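Local coordinates for chromosome replication initiation inhibitor protein (Agrobacterium tumefaciens, PDB 3FD3) that probably acts as a DNA-binding transcriptional regulator of the LysR family, represented here by its C-terminal substrate-binding domain, at residues L13-L18 and L149-L154; L70-Y75 and P172-L177. All coordinates share one frame; numbering follows the deposited sequence.

Contact 1: residues L13-L18 and L149-L154; sequences LGTWFL and LNPVQL. With CA (calcium ion), chain B.
The methyl CG2 of T15 lies against the side chain of L154, 3.6 Å from L154 CG, and the two side chains cross at about a right angle. With OG1 set between the backbone N and the carbonyl carbon (chi1 53°) and hydrogen-bonded to D11 O, CG2 lies anti to the carbonyl carbon and is directed at 149-154. The threonine thus divides its work: the hydroxyl ties back to helix 10-13, the methyl reaches across.

The partners of this methyl are mostly carbon. T15 CG2 is 3.9 Å from Q153 CB, and P151 CB comes to 4.1 Å from the same methyl. L154 bears on the turn with both of its branches; CD2 rests 3.4 Å from G14 O, a van der Waals touch of a methyl on a carbonyl. Q153 is bent at chi2 (79°), and its NE2 is hydrogen-bonded to V203 O, whereas its OE1, buried here, has no partner in the model. The joint is small, burying 159 Å² in all, and is made mainly by van der Waals contact.

At the start of 149-154, L149 O binds a calcium ion at 2.4 Å, together with two waters and one further atom. L154 N bonds to P151 O as strand 148-151 passes into helix 152-161. The T15 methyl meets this junction across the interlobe cleft of the periplasmic-binding-protein-like fold, from the turn between helices 10-13 and 17-26 in the other lobe: W16 packs on helix 190-203, L154 on helix 134-142, and P151 and Q153 lean on strand 66-79.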
loop_
_atom_site.group_PDB
_atom_site.type_symbol
_atom_site.label_atom_id
_atom_site.label_comp_id
_atom_site.label_asym_id
_atom_site.label_seq_id
_atom_site.Cartn_x
_atom_site.Cartn_y
_atom_site.Cartn_z
ATOM N N LEU A 13 4.985 4.024 -6.011
ATOM C CA LEU A 13 3.608 3.525 -6.251
ATOM C C LEU A 13 2.606 4.302 -5.393
ATOM O O LEU A 13 1.476 4.551 -5.807
ATOM C CB LEU A 13 3.496 2.018 -5.982
ATOM C CG LEU A 13 2.146 1.373 -6.284
ATOM C CD1 LEU A 13 1.810 1.597 -7.762
ATOM C CD2 LEU A 13 2.218 -0.107 -5.925
ATOM N N GLY A 14 2.999 4.680 -4.181
ATOM C CA GLY A 14 2.112 5.416 -3.306
ATOM C C GLY A 14 1.959 6.887 -3.640
ATOM O O GLY A 14 1.129 7.555 -3.005
ATOM N N THR A 15 2.747 7.395 -4.603
ATOM C CA THR A 15 2.753 8.783 -4.977
ATOM C C THR A 15 2.424 8.958 -6.479
ATOM O O THR A 15 1.226 8.974 -6.838
ATOM C CB THR A 15 4.062 9.501 -4.533
ATOM O OG1 THR A 15 5.209 8.780 -5.004
ATOM C CG2 THR A 15 4.129 9.612 -2.947
ATOM N N TRP A 16 3.440 8.938 -7.329
ATOM C CA TRP A 16 3.378 9.429 -8.720
ATOM C C TRP A 16 3.363 8.356 -9.807
ATOM O O TRP A 16 3.030 8.650 -10.970
ATOM C CB TRP A 16 4.559 10.383 -8.985
ATOM C CG TRP A 16 5.893 9.681 -8.985
ATOM C CD1 TRP A 16 6.657 9.329 -7.897
ATOM C CD2 TRP A 16 6.590 9.193 -10.125
ATOM N NE1 TRP A 16 7.801 8.687 -8.302
ATOM C CE2 TRP A 16 7.786 8.576 -9.667
ATOM C CE3 TRP A 16 6.339 9.238 -11.499
ATOM C CZ2 TRP A 16 8.710 7.994 -10.533
ATOM C CZ3 TRP A 16 7.261 8.673 -12.347
ATOM C CH2 TRP A 16 8.421 8.044 -11.870
ATOM N N PHE A 17 3.727 7.118 -9.476
ATOM C CA PHE A 17 4.001 6.115 -10.511
ATOM C C PHE A 17 2.789 5.805 -11.393
ATOM O O PHE A 17 2.917 5.755 -12.638
ATOM C CB PHE A 17 4.510 4.840 -9.835
ATOM C CG PHE A 17 4.800 3.670 -10.766
ATOM C CD1 PHE A 17 5.999 3.563 -11.429
ATOM C CD2 PHE A 17 3.877 2.674 -10.925
ATOM C CE1 PHE A 17 6.256 2.471 -12.256
ATOM C CE2 PHE A 17 4.152 1.583 -11.741
ATOM C CZ PHE A 17 5.334 1.505 -12.395
ATOM N N LEU A 18 1.622 5.627 -10.762
ATOM C CA LEU A 18 0.411 5.301 -11.508
ATOM C C LEU A 18 -0.098 6.469 -12.316
ATOM O O LEU A 18 -0.720 6.262 -13.360
ATOM C CB LEU A 18 -0.701 4.772 -10.592
ATOM C CG LEU A 18 -0.457 3.382 -10.040
ATOM C CD1 LEU A 18 -1.629 2.958 -9.089
ATOM C CD2 LEU A 18 -0.258 2.382 -11.177
ATOM N N LEU A 149 9.938 8.446 8.256
ATOM C CA LEU A 149 10.181 9.230 7.046
ATOM C C LEU A 149 9.076 8.961 6.035
ATOM O O LEU A 149 8.813 7.807 5.665
ATOM C CB LEU A 149 11.548 8.901 6.465
ATOM C CG LEU A 149 12.767 9.610 7.086
ATOM C CD1 LEU A 149 12.807 11.077 6.703
ATOM C CD2 LEU A 149 12.766 9.489 8.630
ATOM N N ASN A 150 8.400 10.021 5.614
ATOM C CA ASN A 150 7.325 9.926 4.656
ATOM C C ASN A 150 7.604 10.828 3.457
ATOM O O ASN A 150 8.088 11.966 3.626
ATOM C CB ASN A 150 6.016 10.380 5.297
ATOM C CG ASN A 150 5.546 9.450 6.364
ATOM O OD1 ASN A 150 5.189 8.319 6.072
ATOM N ND2 ASN A 150 5.534 9.919 7.624
ATOM N N PRO A 151 7.285 10.363 2.256
ATOM C CA PRO A 151 7.428 11.250 1.098
ATOM C C PRO A 151 6.621 12.554 1.233
ATOM O O PRO A 151 5.466 12.528 1.711
ATOM C CB PRO A 151 6.882 10.405 -0.054
ATOM C CG PRO A 151 6.941 9.011 0.402
ATOM C CD PRO A 151 6.771 9.031 1.873
ATOM N N VAL A 152 7.219 13.666 0.803
ATOM C CA VAL A 152 6.623 14.986 0.934
ATOM C C VAL A 152 5.236 15.062 0.290
ATOM O O VAL A 152 4.344 15.740 0.826
ATOM C CB VAL A 152 7.541 16.110 0.334
ATOM C CG1 VAL A 152 7.804 15.912 -1.172
ATOM C CG2 VAL A 152 6.948 17.492 0.635
ATOM N N GLN A 153 5.045 14.331 -0.803
ATOM C CA GLN A 153 3.774 14.377 -1.540
ATOM C C GLN A 153 2.619 13.893 -0.657
ATOM O O GLN A 153 1.480 14.324 -0.826
ATOM C CB GLN A 153 3.826 13.518 -2.813
ATOM C CG GLN A 153 4.801 13.966 -3.876
ATOM C CD GLN A 153 6.256 13.603 -3.619
ATOM O OE1 GLN A 153 6.555 12.852 -2.716
ATOM N NE2 GLN A 153 7.179 14.153 -4.455
ATOM N N LEU A 154 2.910 13.004 0.283
ATOM C CA LEU A 154 1.882 12.410 1.114
ATOM C C LEU A 154 1.673 13.139 2.434
ATOM O O LEU A 154 0.663 12.901 3.116
ATOM C CB LEU A 154 2.243 10.966 1.415
ATOM C CG LEU A 154 2.333 10.051 0.194
ATOM C CD1 LEU A 154 2.578 8.620 0.627
ATOM C CD2 LEU A 154 1.074 10.153 -0.736
HETATM CA CA CA B . 9.075 5.598 4.727
HETATM O O HOH W 1 7.191 5.671 3.230
HETATM O O HOH W 2 10.938 4.929 5.877
#

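Contact 2: residues L70-Y75 and P172-L177; sequences LGVLRY and PLDIPL
Y75 and I175 meet in the apolar centre of an antiparallel strand pair, where 66-79 and 165-181 run side by side as the long strands linking the two lobes of the periplasmic-binding-protein-like fold. The ring carbon Y75 CE1 is 3.8 Å from I175 CG1, the two side chains crossing obliquely. On the same face L177 CD1 reaches L73 CB at 4.1 Å, and beyond these L173 packs on helix 111-120. The Y75 hydroxyl is hydrogen-bonded to D11.

Between the strands, L73 with I175 and Y75 with L173 are hydrogen-bonded pairs. Near one end, water 3 joins G71 N to L177 O.

The other face carries V72, R74, D174 and P176. V72 CG1 presses on D174 CB at 3.3 Å, while P172 CG lies over the centre of the R74 guanidinium, 3.6 Å above its plane. R74 runs out extended from the backbone (chi1 169°) and bends at chi3 (-71°), which turns the guanidinium alongside D174. The two form a side-on, two-nitrogen salt bridge, guanidinium and carboxylate only 6° from coplanar: NE reaches OD1 at 2.7 Å and NH2 reaches OD2 at 2.9 Å, each oxygen using its syn lone pair.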
loop_
_atom_site.group_PDB
_atom_site.type_symbol
_atom_site.label_atom_id
_atom_site.label_comp_id
_atom_site.label_asym_id
_atom_site.label_seq_id
_atom_site.Cartn_x
_atom_site.Cartn_y
_atom_site.Cartn_z
ATOM N N LEU A 70 15.326 10.648 -12.874
ATOM C CA LEU A 70 13.960 11.146 -12.828
ATOM C C LEU A 70 13.800 12.380 -11.971
ATOM O O LEU A 70 12.837 13.150 -12.163
ATOM C CB LEU A 70 13.052 10.041 -12.298
ATOM C CG LEU A 70 12.878 8.797 -13.186
ATOM C CD1 LEU A 70 12.235 7.663 -12.370
ATOM C CD2 LEU A 70 12.009 9.182 -14.381
ATOM N N GLY A 71 14.700 12.562 -11.009
ATOM C CA GLY A 71 14.542 13.612 -9.993
ATOM C C GLY A 71 14.608 12.991 -8.608
ATOM O O GLY A 71 14.838 11.795 -8.476
ATOM N N VAL A 72 14.382 13.810 -7.592
ATOM C CA VAL A 72 14.585 13.429 -6.199
ATOM C C VAL A 72 13.230 13.303 -5.501
ATOM O O VAL A 72 12.377 14.190 -5.621
ATOM C CB VAL A 72 15.458 14.464 -5.479
ATOM C CG1 VAL A 72 15.235 14.442 -3.960
ATOM C CG2 VAL A 72 16.924 14.262 -5.861
ATOM N N LEU A 73 13.067 12.191 -4.779
ATOM C CA LEU A 73 11.924 11.954 -3.887
ATOM C C LEU A 73 12.354 12.433 -2.494
ATOM O O LEU A 73 13.321 11.914 -1.906
ATOM C CB LEU A 73 11.538 10.484 -3.877
ATOM C CG LEU A 73 10.263 10.145 -3.081
ATOM C CD1 LEU A 73 9.092 10.982 -3.569
ATOM C CD2 LEU A 73 9.964 8.673 -3.149
ATOM N N ARG A 74 11.706 13.492 -2.024
ATOM C CA ARG A 74 12.066 14.102 -0.735
ATOM C C ARG A 74 11.159 13.568 0.334
ATOM O O ARG A 74 9.936 13.483 0.139
ATOM C CB ARG A 74 11.956 15.622 -0.788
ATOM C CG ARG A 74 12.055 16.284 0.566
ATOM C CD ARG A 74 12.402 17.750 0.458
ATOM N NE ARG A 74 13.776 17.949 0.029
ATOM C CZ ARG A 74 14.375 19.130 -0.087
ATOM N NH1 ARG A 74 13.723 20.254 0.188
ATOM N NH2 ARG A 74 15.637 19.194 -0.477
ATOM N N TYR A 75 11.772 13.199 1.463
ATOM C CA TYR A 75 11.062 12.683 2.613
ATOM C C TYR A 75 11.235 13.608 3.801
ATOM O O TYR A 75 12.266 14.273 3.930
ATOM C CB TYR A 75 11.638 11.338 3.014
ATOM C CG TYR A 75 11.444 10.168 2.064
ATOM C CD1 TYR A 75 12.218 10.050 0.918
ATOM C CD2 TYR A 75 10.578 9.144 2.360
ATOM C CE1 TYR A 75 12.092 8.975 0.075
ATOM C CE2 TYR A 75 10.436 8.072 1.516
ATOM C CZ TYR A 75 11.209 7.983 0.365
ATOM O OH TYR A 75 11.100 6.883 -0.465
ATOM N N PRO A 172 15.168 17.498 5.543
ATOM C CA PRO A 172 14.652 16.479 4.630
ATOM C C PRO A 172 15.703 15.452 4.253
ATOM O O PRO A 172 16.921 15.704 4.371
ATOM C CB PRO A 172 14.236 17.287 3.395
ATOM C CG PRO A 172 15.092 18.487 3.427
ATOM C CD PRO A 172 15.253 18.817 4.894
ATOM N N LEU A 173 15.230 14.304 3.782
ATOM C CA LEU A 173 16.070 13.231 3.277
ATOM C C LEU A 173 15.676 13.037 1.822
ATOM O O LEU A 173 14.508 12.743 1.522
ATOM C CB LEU A 173 15.813 11.954 4.076
ATOM C CG LEU A 173 16.781 10.782 3.937
ATOM C CD1 LEU A 173 16.780 9.914 5.215
ATOM C CD2 LEU A 173 16.425 9.940 2.718
ATOM N N ASP A 174 16.640 13.216 0.933
ATOM C CA ASP A 174 16.390 13.165 -0.508
ATOM C C ASP A 174 16.951 11.899 -1.133
ATOM O O ASP A 174 18.141 11.599 -0.984
ATOM C CB ASP A 174 17.066 14.365 -1.157
ATOM C CG ASP A 174 16.407 15.673 -0.800
ATOM O OD1 ASP A 174 15.261 15.686 -0.314
ATOM O OD2 ASP A 174 17.049 16.716 -1.015
ATOM N N ILE A 175 16.111 11.206 -1.895
ATOM C CA ILE A 175 16.491 9.991 -2.583
ATOM C C ILE A 175 16.306 10.200 -4.094
ATOM O O ILE A 175 15.178 10.320 -4.591
ATOM C CB ILE A 175 15.632 8.799 -2.132
ATOM C CG1 ILE A 175 15.773 8.565 -0.617
ATOM C CG2 ILE A 175 16.012 7.552 -2.916
ATOM C CD1 ILE A 175 17.150 8.202 -0.139
ATOM N N PRO A 176 17.410 10.281 -4.826
ATOM C CA PRO A 176 17.277 10.372 -6.284
ATOM C C PRO A 176 16.712 9.072 -6.846
ATOM O O PRO A 176 17.076 7.986 -6.358
ATOM C CB PRO A 176 18.723 10.560 -6.765
ATOM C CG PRO A 176 19.464 11.057 -5.629
ATOM C CD PRO A 176 18.816 10.390 -4.409
ATOM N N LEU A 177 15.852 9.188 -7.856
ATOM C CA LEU A 177 15.254 8.031 -8.503
ATOM C C LEU A 177 15.648 7.967 -9.979
ATOM O O LEU A 177 15.962 8.983 -10.590
ATOM C CB LEU A 177 13.749 8.086 -8.397
ATOM C CG LEU A 177 13.153 7.963 -6.988
ATOM C CD1 LEU A 177 11.653 8.047 -7.145
ATOM C CD2 LEU A 177 13.590 6.640 -6.329
HETATM O O HOH W 3 17.483 11.429 -10.253
#

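Overall arrangement
Contacts 1 and 2 are both partly buried, with centres about 11 Å apart, and they adjoin through the neighbouring strands 148-151 and 66-79 of one mixed sheet. V152 N probably bonds to R74 O, and the Y75 ring, by CD2, packs on the N150-P151 peptide, while Q153 packs on L73. They differ in kind. Contact 2 is extensive and lies within the sheet, combining backbone hydrogen bonds with an apolar face and a salt bridge on the other. Contact 1 is small, made mainly by van der Waals touches where the strand-to-helix junction meets the other lobe. D11 serves both, holding T15 through its carbonyl and Y75 through its carboxylate.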